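Local structure of ribonucleoside-diphosphate reductase small chain 2 (Saccharomyces cerevisiae, 1JK0) at residues 175-180 with 240-245; 180-185 with 225-230; 245-250 with 283-288. The protein provides deoxyribonucleotides for DNA synthesis as a small chain of ribonucleotide reductase, and is required for folding of the other small chain and for assembly with the large subunits. One frame throughout, in Å; residues are numbered along the deposited sequence.

Contact 1. Residues 175-180 with 240-245; sequences YAERLV and PKIIEK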
ATOM      1  N   TYR B 175      24.242  -0.080   3.284  1.00 49.35           N
ATOM      2  CA  TYR B 175      22.940  -0.319   3.904  1.00 46.22           C
ATOM      3  C   TYR B 175      22.935  -0.112   5.412  1.00 45.69           C
ATOM      4  O   TYR B 175      22.069   0.586   5.955  1.00 44.61           O
ATOM      5  CB  TYR B 175      22.460  -1.733   3.586  1.00 45.05           C
ATOM      6  CG  TYR B 175      21.108  -2.054   4.174  1.00 44.95           C
ATOM      7  CD1 TYR B 175      19.983  -1.321   3.813  1.00 44.29           C
ATOM      8  CD2 TYR B 175      20.954  -3.079   5.108  1.00 44.92           C
ATOM      9  CE1 TYR B 175      18.741  -1.595   4.365  1.00 44.27           C
ATOM     10  CE2 TYR B 175      19.716  -3.361   5.664  1.00 45.26           C
ATOM     11  CZ  TYR B 175      18.613  -2.614   5.286  1.00 44.58           C
ATOM     12  OH  TYR B 175      17.381  -2.886   5.826  1.00 44.68           O
ATOM     13  N   ALA B 176      23.897  -0.725   6.092  1.00 45.64           N
ATOM     14  CA  ALA B 176      23.979  -0.589   7.534  1.00 46.35           C
ATOM     15  C   ALA B 176      24.071   0.885   7.886  1.00 47.13           C
ATOM     16  O   ALA B 176      23.423   1.342   8.821  1.00 47.77           O
ATOM     17  CB  ALA B 176      25.185  -1.330   8.062  1.00 46.35           C
ATOM     18  N   GLU B 177      24.877   1.627   7.128  1.00 47.23           N
ATOM     19  CA  GLU B 177      25.035   3.052   7.365  1.00 47.82           C
ATOM     20  C   GLU B 177      23.709   3.784   7.198  1.00 47.85           C
ATOM     21  O   GLU B 177      23.230   4.439   8.137  1.00 47.65           O
ATOM     22  CB  GLU B 177      26.081   3.634   6.417  1.00 50.31           C
ATOM     23  CG  GLU B 177      27.508   3.322   6.840  1.00 53.61           C
ATOM     24  CD  GLU B 177      28.542   3.770   5.824  1.00 55.30           C
ATOM     25  OE1 GLU B 177      29.744   3.544   6.081  1.00 55.92           O
ATOM     26  OE2 GLU B 177      28.154   4.335   4.774  1.00 54.63           O
ATOM     27  N   ARG B 178      23.114   3.664   6.013  1.00 46.07           N
ATOM     28  CA  ARG B 178      21.834   4.308   5.730  1.00 44.26           C
ATOM     29  C   ARG B 178      20.832   3.993   6.835  1.00 43.66           C
ATOM     30  O   ARG B 178      19.967   4.805   7.147  1.00 44.24           O
ATOM     31  CB  ARG B 178      21.265   3.823   4.398  1.00 43.89           C
ATOM     32  CG  ARG B 178      22.199   3.972   3.215  1.00 42.13           C
ATOM     33  CD  ARG B 178      21.429   3.914   1.905  1.00 40.26           C
ATOM     34  NE  ARG B 178      21.189   2.561   1.405  1.00 38.37           N
ATOM     35  CZ  ARG B 178      22.114   1.815   0.818  1.00 37.35           C
ATOM     36  NH1 ARG B 178      23.340   2.287   0.666  1.00 36.03           N
ATOM     37  NH2 ARG B 178      21.809   0.609   0.359  1.00 35.94           N
ATOM     38  N   LEU B 179      20.940   2.808   7.420  1.00 42.49           N
ATOM     39  CA  LEU B 179      20.033   2.434   8.492  1.00 41.92           C
ATOM     40  C   LEU B 179      20.265   3.337   9.700  1.00 42.05           C
ATOM     41  O   LEU B 179      19.336   3.966  10.195  1.00 42.42           O
ATOM     42  CB  LEU B 179      20.244   0.965   8.868  1.00 40.47           C
ATOM     43  CG  LEU B 179      19.062   0.000   8.741  1.00 38.82           C
ATOM     44  CD1 LEU B 179      18.126   0.386   7.610  1.00 38.76           C
ATOM     45  CD2 LEU B 179      19.619  -1.380   8.522  1.00 38.25           C
ATOM     46  N   VAL B 180      21.510   3.422  10.160  1.00 43.01           N
ATOM     47  CA  VAL B 180      21.830   4.262  11.315  1.00 43.34           C
ATOM     48  C   VAL B 180      21.383   5.717  11.083  1.00 43.17           C
ATOM     49  O   VAL B 180      20.813   6.352  11.971  1.00 42.08           O
ATOM     50  CB  VAL B 180      23.345   4.219  11.630  1.00 43.83           C
ATOM     51  CG1 VAL B 180      23.639   5.052  12.864  1.00 44.41           C
ATOM     52  CG2 VAL B 180      23.789   2.778  11.858  1.00 42.74           C
ATOM     53  N   PRO B 240      32.485   0.999  14.293  1.00 60.70           N
ATOM     54  CA  PRO B 240      31.849   1.673  15.432  1.00 61.42           C
ATOM     55  C   PRO B 240      31.989   3.200  15.446  1.00 61.86           C
ATOM     56  O   PRO B 240      31.134   3.901  15.998  1.00 62.53           O
ATOM     57  CB  PRO B 240      32.515   1.011  16.638  1.00 60.03           C
ATOM     58  CG  PRO B 240      32.741  -0.389  16.151  1.00 59.98           C
ATOM     59  CD  PRO B 240      33.291  -0.148  14.750  1.00 60.60           C
ATOM     60  N   LYS B 241      33.060   3.712  14.841  1.00 61.95           N
ATOM     61  CA  LYS B 241      33.291   5.158  14.807  1.00 61.71           C
ATOM     62  C   LYS B 241      32.345   5.877  13.848  1.00 60.86           C
ATOM     63  O   LYS B 241      31.808   6.930  14.191  1.00 60.88           O
ATOM     64  CB  LYS B 241      34.759   5.475  14.451  1.00 62.41           C
ATOM     65  CG  LYS B 241      35.662   5.764  15.672  1.00 62.34           C
ATOM     66  CD  LYS B 241      37.095   6.165  15.280  1.00 62.98           C
ATOM     67  CE  LYS B 241      37.923   4.992  14.733  1.00 63.20           C
ATOM     68  NZ  LYS B 241      38.372   4.020  15.784  1.00 61.52           N
ATOM     69  N   ILE B 242      32.139   5.314  12.657  1.00 60.12           N
ATOM     70  CA  ILE B 242      31.240   5.916  11.671  1.00 58.56           C
ATOM     71  C   ILE B 242      29.854   6.113  12.288  1.00 59.64           C
ATOM     72  O   ILE B 242      29.200   7.132  12.055  1.00 60.94           O
ATOM     73  CB  ILE B 242      31.094   5.037  10.417  1.00 56.25           C
ATOM     74  CG1 ILE B 242      32.465   4.768   9.802  1.00 55.14           C
ATOM     75  CG2 ILE B 242      30.209   5.735   9.409  1.00 55.37           C
ATOM     76  CD1 ILE B 242      32.429   3.873   8.585  1.00 53.56           C
ATOM     77  N   ILE B 243      29.406   5.137  13.072  1.00 58.97           N
ATOM     78  CA  ILE B 243      28.112   5.234  13.724  1.00 59.60           C
ATOM     79  C   ILE B 243      28.095   6.515  14.545  1.00 60.64           C
ATOM     80  O   ILE B 243      27.320   7.436  14.276  1.00 59.45           O
ATOM     81  CB  ILE B 243      27.864   4.044  14.671  1.00 59.28           C
ATOM     82  CG1 ILE B 243      27.834   2.746  13.867  1.00 58.33           C
ATOM     83  CG2 ILE B 243      26.548   4.242  15.420  1.00 59.59           C
ATOM     84  CD1 ILE B 243      27.603   1.515  14.693  1.00 57.42           C
ATOM     85  N   GLU B 244      28.960   6.566  15.549  1.00 62.21           N
ATOM     86  CA  GLU B 244      29.049   7.742  16.394  1.00 64.16           C
ATOM     87  C   GLU B 244      29.285   8.994  15.539  1.00 64.67           C
ATOM     88  O   GLU B 244      29.011  10.110  15.978  1.00 63.96           O
ATOM     89  CB  GLU B 244      30.179   7.578  17.410  1.00 64.44           C
ATOM     90  CG  GLU B 244      30.221   8.674  18.455  1.00 66.57           C
ATOM     91  CD  GLU B 244      31.269   8.425  19.521  1.00 68.02           C
ATOM     92  OE1 GLU B 244      32.463   8.312  19.173  1.00 68.29           O
ATOM     93  OE2 GLU B 244      30.898   8.342  20.709  1.00 69.26           O
ATOM     94  N   LYS B 245      29.786   8.807  14.317  1.00 65.67           N
ATOM     95  CA  LYS B 245      30.039   9.934  13.422  1.00 67.08           C
ATOM     96  C   LYS B 245      28.754  10.394  12.733  1.00 67.72           C
ATOM     97  O   LYS B 245      28.620  11.566  12.377  1.00 68.27           O
ATOM     98  CB  LYS B 245      31.089   9.572  12.357  1.00 67.03           C
ATOM     99  CG  LYS B 245      32.539   9.522  12.865  1.00 67.45           C
ATOM    100  CD  LYS B 245      33.553   9.283  11.723  1.00 67.20           C
ATOM    101  CE  LYS B 245      33.606  10.460  10.740  1.00 66.82           C
ATOM    102  NZ  LYS B 245      34.540  10.253   9.593  1.00 63.96           N
TER

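Contact 2. Residues 180-185 with 225-230; sequences VAFAAK and DFSCLL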
ATOM      1  N   VAL B 180      21.510   3.422  10.160  1.00 43.01           N
ATOM      2  CA  VAL B 180      21.830   4.262  11.315  1.00 43.34           C
ATOM      3  C   VAL B 180      21.383   5.717  11.083  1.00 43.17           C
ATOM      4  O   VAL B 180      20.813   6.352  11.971  1.00 42.08           O
ATOM      5  CB  VAL B 180      23.345   4.219  11.630  1.00 43.83           C
ATOM      6  CG1 VAL B 180      23.639   5.052  12.864  1.00 44.41           C
ATOM      7  CG2 VAL B 180      23.789   2.778  11.858  1.00 42.74           C
ATOM      8  N   ALA B 181      21.629   6.237   9.886  1.00 42.91           N
ATOM      9  CA  ALA B 181      21.220   7.601   9.559  1.00 42.89           C
ATOM     10  C   ALA B 181      19.705   7.717   9.653  1.00 42.78           C
ATOM     11  O   ALA B 181      19.173   8.647  10.264  1.00 43.05           O
ATOM     12  CB  ALA B 181      21.670   7.963   8.154  1.00 42.90           C
ATOM     13  N   PHE B 182      19.017   6.764   9.035  1.00 42.25           N
ATOM     14  CA  PHE B 182      17.563   6.749   9.033  1.00 42.10           C
ATOM     15  C   PHE B 182      17.016   6.867  10.460  1.00 40.94           C
ATOM     16  O   PHE B 182      16.085   7.633  10.710  1.00 39.84           O
ATOM     17  CB  PHE B 182      17.051   5.463   8.370  1.00 42.75           C
ATOM     18  CG  PHE B 182      15.592   5.501   8.026  1.00 44.15           C
ATOM     19  CD1 PHE B 182      14.804   4.363   8.158  1.00 44.53           C
ATOM     20  CD2 PHE B 182      15.000   6.678   7.557  1.00 44.24           C
ATOM     21  CE1 PHE B 182      13.444   4.395   7.831  1.00 45.08           C
ATOM     22  CE2 PHE B 182      13.642   6.720   7.227  1.00 42.69           C
ATOM     23  CZ  PHE B 182      12.864   5.577   7.364  1.00 42.99           C
ATOM     24  N   ALA B 183      17.606   6.121  11.393  1.00 40.21           N
ATOM     25  CA  ALA B 183      17.170   6.163  12.789  1.00 41.73           C
ATOM     26  C   ALA B 183      17.422   7.531  13.411  1.00 42.88           C
ATOM     27  O   ALA B 183      16.642   7.999  14.246  1.00 42.75           O
ATOM     28  CB  ALA B 183      17.881   5.093  13.600  1.00 42.85           C
ATOM     29  N   ALA B 184      18.534   8.151  13.020  1.00 44.38           N
ATOM     30  CA  ALA B 184      18.877   9.480  13.506  1.00 43.87           C
ATOM     31  C   ALA B 184      17.725  10.364  13.085  1.00 42.80           C
ATOM     32  O   ALA B 184      17.116  11.037  13.908  1.00 40.68           O
ATOM     33  CB  ALA B 184      20.170   9.964  12.856  1.00 45.22           C
ATOM     34  N   LYS B 185      17.421  10.326  11.790  1.00 43.63           N
ATOM     35  CA  LYS B 185      16.336  11.118  11.219  1.00 46.80           C
ATOM     36  C   LYS B 185      14.959  10.789  11.788  1.00 49.12           C
ATOM     37  O   LYS B 185      14.020  11.589  11.684  1.00 49.51           O
ATOM     38  CB  LYS B 185      16.253  10.937   9.702  1.00 44.60           C
ATOM     39  CG  LYS B 185      15.136  11.788   9.130  1.00 44.62           C
ATOM     40  CD  LYS B 185      14.724  11.427   7.731  1.00 45.64           C
ATOM     41  CE  LYS B 185      13.438  12.157   7.386  1.00 45.87           C
ATOM     42  NZ  LYS B 185      12.379  11.905   8.417  1.00 44.59           N
ATOM     43  N   ASP B 225      13.213   2.157  16.319  1.00 30.69           N
ATOM     44  CA  ASP B 225      13.621   0.831  16.774  1.00 30.72           C
ATOM     45  C   ASP B 225      13.698  -0.139  15.617  1.00 29.88           C
ATOM     46  O   ASP B 225      14.634  -0.917  15.519  1.00 30.13           O
ATOM     47  CB  ASP B 225      12.628   0.253  17.773  1.00 32.36           C
ATOM     48  CG  ASP B 225      13.087   0.390  19.195  1.00 36.76           C
ATOM     49  OD1 ASP B 225      14.320   0.336  19.417  1.00 40.19           O
ATOM     50  OD2 ASP B 225      12.218   0.529  20.087  1.00 37.64           O
ATOM     51  N   PHE B 226      12.696  -0.107  14.749  1.00 30.47           N
ATOM     52  CA  PHE B 226      12.672  -1.028  13.629  1.00 30.10           C
ATOM     53  C   PHE B 226      13.994  -1.001  12.888  1.00 31.06           C
ATOM     54  O   PHE B 226      14.463  -2.040  12.419  1.00 32.41           O
ATOM     55  CB  PHE B 226      11.525  -0.719  12.659  1.00 26.98           C
ATOM     56  CG  PHE B 226      11.338  -1.771  11.611  1.00 24.15           C
ATOM     57  CD1 PHE B 226      10.988  -3.070  11.969  1.00 24.98           C
ATOM     58  CD2 PHE B 226      11.577  -1.491  10.274  1.00 24.73           C
ATOM     59  CE1 PHE B 226      10.886  -4.078  11.016  1.00 22.65           C
ATOM     60  CE2 PHE B 226      11.481  -2.488   9.309  1.00 24.23           C
ATOM     61  CZ  PHE B 226      11.132  -3.789   9.687  1.00 22.70           C
ATOM     62  N   SER B 227      14.609   0.171  12.781  1.00 30.76           N
ATOM     63  CA  SER B 227      15.883   0.242  12.081  1.00 31.39           C
ATOM     64  C   SER B 227      16.997  -0.318  12.959  1.00 31.89           C
ATOM     65  O   SER B 227      18.002  -0.814  12.458  1.00 31.09           O
ATOM     66  CB  SER B 227      16.175   1.676  11.644  1.00 31.60           C
ATOM     67  OG  SER B 227      15.203   2.105  10.693  1.00 33.76           O
ATOM     68  N   CYS B 228      16.816  -0.259  14.275  1.00 32.99           N
ATOM     69  CA  CYS B 228      17.810  -0.821  15.180  1.00 33.65           C
ATOM     70  C   CYS B 228      17.660  -2.333  15.141  1.00 34.01           C
ATOM     71  O   CYS B 228      18.615  -3.070  15.355  1.00 35.20           O
ATOM     72  CB  CYS B 228      17.602  -0.307  16.600  1.00 32.84           C
ATOM     73  SG  CYS B 228      18.183   1.381  16.827  1.00 39.64           S
ATOM     74  N   LEU B 229      16.444  -2.785  14.860  1.00 34.46           N
ATOM     75  CA  LEU B 229      16.160  -4.205  14.760  1.00 34.07           C
ATOM     76  C   LEU B 229      16.741  -4.767  13.466  1.00 35.13           C
ATOM     77  O   LEU B 229      17.293  -5.865  13.459  1.00 35.67           O
ATOM     78  CB  LEU B 229      14.656  -4.450  14.785  1.00 33.73           C
ATOM     79  CG  LEU B 229      14.262  -5.869  14.385  1.00 32.80           C
ATOM     80  CD1 LEU B 229      14.950  -6.858  15.293  1.00 33.58           C
ATOM     81  CD2 LEU B 229      12.758  -6.016  14.459  1.00 33.70           C
ATOM     82  N   LEU B 230      16.604  -4.035  12.366  1.00 34.83           N
ATOM     83  CA  LEU B 230      17.157  -4.512  11.106  1.00 36.61           C
ATOM     84  C   LEU B 230      18.666  -4.544  11.267  1.00 40.02           C
ATOM     85  O   LEU B 230      19.300  -5.595  11.131  1.00 40.52           O
ATOM     86  CB  LEU B 230      16.769  -3.588   9.952  1.00 32.43           C
ATOM     87  CG  LEU B 230      15.272  -3.612   9.638  1.00 29.74           C
ATOM     88  CD1 LEU B 230      14.983  -2.692   8.477  1.00 26.53           C
ATOM     89  CD2 LEU B 230      14.839  -5.037   9.318  1.00 26.61           C
TER

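Contact 3. Residues 245-250 with 283-288; sequences KIITEA and DGLLQG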
ATOM      1  N   LYS B 245      29.786   8.807  14.317  1.00 65.67           N
ATOM      2  CA  LYS B 245      30.039   9.934  13.422  1.00 67.08           C
ATOM      3  C   LYS B 245      28.754  10.394  12.733  1.00 67.72           C
ATOM      4  O   LYS B 245      28.620  11.566  12.377  1.00 68.27           O
ATOM      5  CB  LYS B 245      31.089   9.572  12.357  1.00 67.03           C
ATOM      6  CG  LYS B 245      32.539   9.522  12.865  1.00 67.45           C
ATOM      7  CD  LYS B 245      33.553   9.283  11.723  1.00 67.20           C
ATOM      8  CE  LYS B 245      33.606  10.460  10.740  1.00 66.82           C
ATOM      9  NZ  LYS B 245      34.540  10.253   9.593  1.00 63.96           N
ATOM     10  N   ILE B 246      27.812   9.470  12.556  1.00 67.65           N
ATOM     11  CA  ILE B 246      26.539   9.786  11.913  1.00 66.56           C
ATOM     12  C   ILE B 246      25.561  10.439  12.891  1.00 66.20           C
ATOM     13  O   ILE B 246      24.879  11.403  12.544  1.00 64.88           O
ATOM     14  CB  ILE B 246      25.899   8.520  11.319  1.00 65.82           C
ATOM     15  CG1 ILE B 246      26.869   7.889  10.319  1.00 65.34           C
ATOM     16  CG2 ILE B 246      24.588   8.865  10.630  1.00 65.72           C
ATOM     17  CD1 ILE B 246      26.391   6.590   9.728  1.00 64.92           C
ATOM     18  N   ILE B 247      25.503   9.915  14.111  1.00 66.21           N
ATOM     19  CA  ILE B 247      24.611  10.456  15.131  1.00 66.91           C
ATOM     20  C   ILE B 247      24.974  11.884  15.528  1.00 67.66           C
ATOM     21  O   ILE B 247      24.127  12.783  15.497  1.00 67.55           O
ATOM     22  CB  ILE B 247      24.627   9.591  16.404  1.00 66.24           C
ATOM     23  CG1 ILE B 247      23.718   8.379  16.216  1.00 65.97           C
ATOM     24  CG2 ILE B 247      24.194  10.421  17.607  1.00 66.59           C
ATOM     25  CD1 ILE B 247      24.208   7.405  15.181  1.00 66.83           C
ATOM     26  N   THR B 248      26.230  12.080  15.919  1.00 68.13           N
ATOM     27  CA  THR B 248      26.713  13.388  16.335  1.00 67.52           C
ATOM     28  C   THR B 248      26.221  14.462  15.377  1.00 67.24           C
ATOM     29  O   THR B 248      25.556  15.414  15.795  1.00 67.54           O
ATOM     30  CB  THR B 248      28.250  13.416  16.394  1.00 67.59           C
ATOM     31  OG1 THR B 248      28.703  12.519  17.412  1.00 66.61           O
ATOM     32  CG2 THR B 248      28.748  14.808  16.726  1.00 70.23           C
ATOM     33  N   GLU B 249      26.534  14.302  14.094  1.00 66.37           N
ATOM     34  CA  GLU B 249      26.112  15.269  13.083  1.00 66.09           C
ATOM     35  C   GLU B 249      24.624  15.635  13.178  1.00 66.56           C
ATOM     36  O   GLU B 249      24.267  16.809  13.070  1.00 66.77           O
ATOM     37  CB  GLU B 249      26.416  14.739  11.678  1.00 64.22           C
ATOM     38  CG  GLU B 249      27.865  14.368  11.461  1.00 62.65           C
ATOM     39  CD  GLU B 249      28.203  14.170   9.996  1.00 63.53           C
ATOM     40  OE1 GLU B 249      29.313  13.673   9.710  1.00 64.28           O
ATOM     41  OE2 GLU B 249      27.372  14.523   9.130  1.00 62.10           O
ATOM     42  N   ALA B 250      23.767  14.634  13.377  1.00 67.13           N
ATOM     43  CA  ALA B 250      22.326  14.860  13.485  1.00 66.87           C
ATOM     44  C   ALA B 250      22.009  15.548  14.804  1.00 67.50           C
ATOM     45  O   ALA B 250      21.017  16.273  14.919  1.00 68.64           O
ATOM     46  CB  ALA B 250      21.572  13.544  13.389  1.00 66.27           C
ATOM     47  N   ASP B 283      22.299   9.204  23.050  1.00 72.08           N
ATOM     48  CA  ASP B 283      23.087   8.110  23.613  1.00 72.34           C
ATOM     49  C   ASP B 283      22.330   6.796  23.594  1.00 71.03           C
ATOM     50  O   ASP B 283      22.898   5.753  23.271  1.00 71.30           O
ATOM     51  CB  ASP B 283      23.525   8.420  25.049  1.00 74.67           C
ATOM     52  CG  ASP B 283      24.667   9.420  25.110  1.00 76.29           C
ATOM     53  OD1 ASP B 283      25.655   9.253  24.361  1.00 76.18           O
ATOM     54  OD2 ASP B 283      24.582  10.370  25.917  1.00 78.49           O
ATOM     55  N   GLY B 284      21.051   6.848  23.954  1.00 69.32           N
ATOM     56  CA  GLY B 284      20.238   5.648  23.955  1.00 66.94           C
ATOM     57  C   GLY B 284      20.259   4.992  22.589  1.00 65.47           C
ATOM     58  O   GLY B 284      20.342   3.770  22.471  1.00 64.74           O
ATOM     59  N   LEU B 285      20.181   5.813  21.547  1.00 64.44           N
ATOM     60  CA  LEU B 285      20.208   5.311  20.184  1.00 64.02           C
ATOM     61  C   LEU B 285      21.610   4.791  19.882  1.00 64.63           C
ATOM     62  O   LEU B 285      21.771   3.783  19.192  1.00 65.50           O
ATOM     63  CB  LEU B 285      19.846   6.419  19.192  1.00 61.94           C
ATOM     64  CG  LEU B 285      19.788   5.972  17.733  1.00 59.47           C
ATOM     65  CD1 LEU B 285      18.652   4.986  17.563  1.00 60.67           C
ATOM     66  CD2 LEU B 285      19.586   7.167  16.832  1.00 58.74           C
ATOM     67  N   LEU B 286      22.623   5.481  20.399  1.00 64.62           N
ATOM     68  CA  LEU B 286      24.002   5.063  20.177  1.00 64.41           C
ATOM     69  C   LEU B 286      24.158   3.648  20.710  1.00 64.74           C
ATOM     70  O   LEU B 286      24.788   2.795  20.083  1.00 65.10           O
ATOM     71  CB  LEU B 286      24.981   6.000  20.895  1.00 63.20           C
ATOM     72  CG  LEU B 286      25.954   6.796  20.012  1.00 63.03           C
ATOM     73  CD1 LEU B 286      26.480   5.909  18.891  1.00 62.93           C
ATOM     74  CD2 LEU B 286      25.257   7.999  19.422  1.00 61.94           C
ATOM     75  N   GLN B 287      23.571   3.408  21.876  1.00 64.50           N
ATOM     76  CA  GLN B 287      23.627   2.100  22.501  1.00 64.38           C
ATOM     77  C   GLN B 287      22.799   1.160  21.654  1.00 63.65           C
ATOM     78  O   GLN B 287      23.103  -0.026  21.534  1.00 62.92           O
ATOM     79  CB  GLN B 287      23.047   2.175  23.907  1.00 66.18           C
ATOM     80  CG  GLN B 287      23.138   0.885  24.688  1.00 69.65           C
ATOM     81  CD  GLN B 287      22.563   1.030  26.086  1.00 72.39           C
ATOM     82  OE1 GLN B 287      22.908   1.968  26.819  1.00 73.27           O
ATOM     83  NE2 GLN B 287      21.690   0.098  26.468  1.00 72.03           N
ATOM     84  N   GLY B 288      21.747   1.717  21.065  1.00 63.50           N
ATOM     85  CA  GLY B 288      20.857   0.945  20.222  1.00 63.10           C
ATOM     86  C   GLY B 288      21.582   0.221  19.111  1.00 63.07           C
ATOM     87  O   GLY B 288      21.204  -0.887  18.750  1.00 63.86           O
TER

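Contact 1. Residues 175-180 with 240-245
Val180 and Ile243 meet where two helices of the ferritin-like, all-helical small-chain fold pack together. Helix 175-188 supplies one side and helix 240-258 the other. The packed part lies between the helices, where Glu177, Val180, Ile242 and Ile243 are all buried. Val180 CG1 lies 4.0 Å from Ile243 CG2, and the two side chains cross at about a right angle. Each of these methyls stands anti to its own backbone nitrogen, which carries it into the interface. One turn earlier on helix 175-188, Glu177 reaches across with an extended chain. Its carboxylate is not hydrogen-bonded to residues 240-245; toward Ile242, OE1 makes van der Waals contact. The carboxylate is held from its own side of the contact, since OE2 accepts a hydrogen bond from Leu174 N. Helix 13-21 adds Arg15, which touches Ile242 and whose NE makes a long, weak ion pair with Glu177 OE1.

The outer side of helix 240-258 is looser. Pro240, Lys241 and Lys245 are exposed there, and Glu244 turns away from helix 175-188. The contact therefore joins the buried flank of a surface helix to an inner one. At its polar end, Glu177 OE1 sits 3.7 Å from Ile242 CD1 and 4.0 Å from Ile242 CG2.

Contact 2. Residues 180-185 with 225-230
Ser227 OG is the polar atom of this contact, and it meets the ring of Phe182. The hydroxyl oxygen lies 3.4 Å from Phe182 CD1 and 4.1 Å from Phe182 CE1. This is van der Waals contact; no hydrogen bond joins the two segments. The Phe182 ring leans toward Ser227 because CG stands anti to the backbone nitrogen (chi1 -166°). Ser227 OG lies anti to its own carbonyl carbon (chi1 -64°), beside the backbone nitrogen, and from there it reaches the CD1 side of the ring.

The second touch is between two small groups. Ala183 CB approaches Ser227 CB at 4.3 Å. With only a methyl and a hydroxymethyl between them, the backbones come near: Ala183 CA and Ser227 CA are 6.1 Å apart. Here helix 175-188 packs on helix 207-232 within the ferritin-like helical fold of the ribonucleotide reductase small chains. All three touching residues are buried, and the interface is small, with 128 Å² buried in total.

Aromatic residues lie near the contact. Phe182 stacks with Phe104 of helix 101-107. Phe289 touches both Ala183 and Cys228, so it bridges the two helices at a point where their own side chains stay further apart: Cys228 SG is 4.9 Å from Ala183 CB. Elsewhere on helix 207-232, away from the touching residues, Phe226 stacks with Phe116 and makes a T-shaped pair with Tyr117, both from helix 111-138. Leu230, one turn further on, packs over one face of the Phe226 ring, with its CG 4.0 Å above the ring plane and offset toward the rim.

Contact 3. Residues 245-250 with 283-288
Ile247 and Leu286 form the centre of this contact. One methyl of Leu286, CD2, does the touching. It is 3.5 Å from Ile247 CB and 3.6 Å from Ile247 CG1, and it also meets Ile247 CG2. The methyl thus lies against the branch point of the isoleucine. The two side chains run antiparallel alongside each other. Leu285 adds a lighter touch, with CD2 4.3 Å from Ile247 CG1. No hydrogen bond crosses between the segments.

In Ile247, CG1 is turned next to the backbone nitrogen (chi1 -81°), which leaves CG2 trans to it. This turns the branched side of Ile247 toward helix 277-288, where Leu286 CD2 rests on CB and both branches.

The next shell comes mainly from helix 175-188. Val180 and Ile188 touch Ile247, and Ile188 also touches Leu285. Helix 207-232 adds Thr224 and Cys228 against Leu285. Further out the partners are polar. Asp283 OD1 accepts a hydrogen bond from Tyr295 N, which ties helix 277-288 to the chain's modelled C-terminal end. Glu249, on helix 240-258, makes a salt bridge to Arg166. This is apolar helix-to-helix packing between helices 240-258 and 277-288, part of the all-helical, ferritin-like fold of the small-chain family.

All three contacts are buried, and none has a hydrogen bond across its segments. Contact 2 lies deepest, its centre about 9 Å from the chain's centre. Contact 3 follows at about 13 Å. Contact 1, at about 16 Å, has exposed Pro240, Lys241 and Lys245 in its outer segment. Helix 175-188 serves contacts 1 and 2, and helix 240-258 contacts 1 and 3. Val180 lies in a segment of contacts 1 and 2, though it makes its touch in contact 1; its CG1 is 3.4 Å from Ile247 CD1 of contact 3. Their chemistry differs: contact 1 brings in a carboxylate, contact 2 a hydroxyl and an aromatic ring, and contact 3 branched aliphatic groups alone.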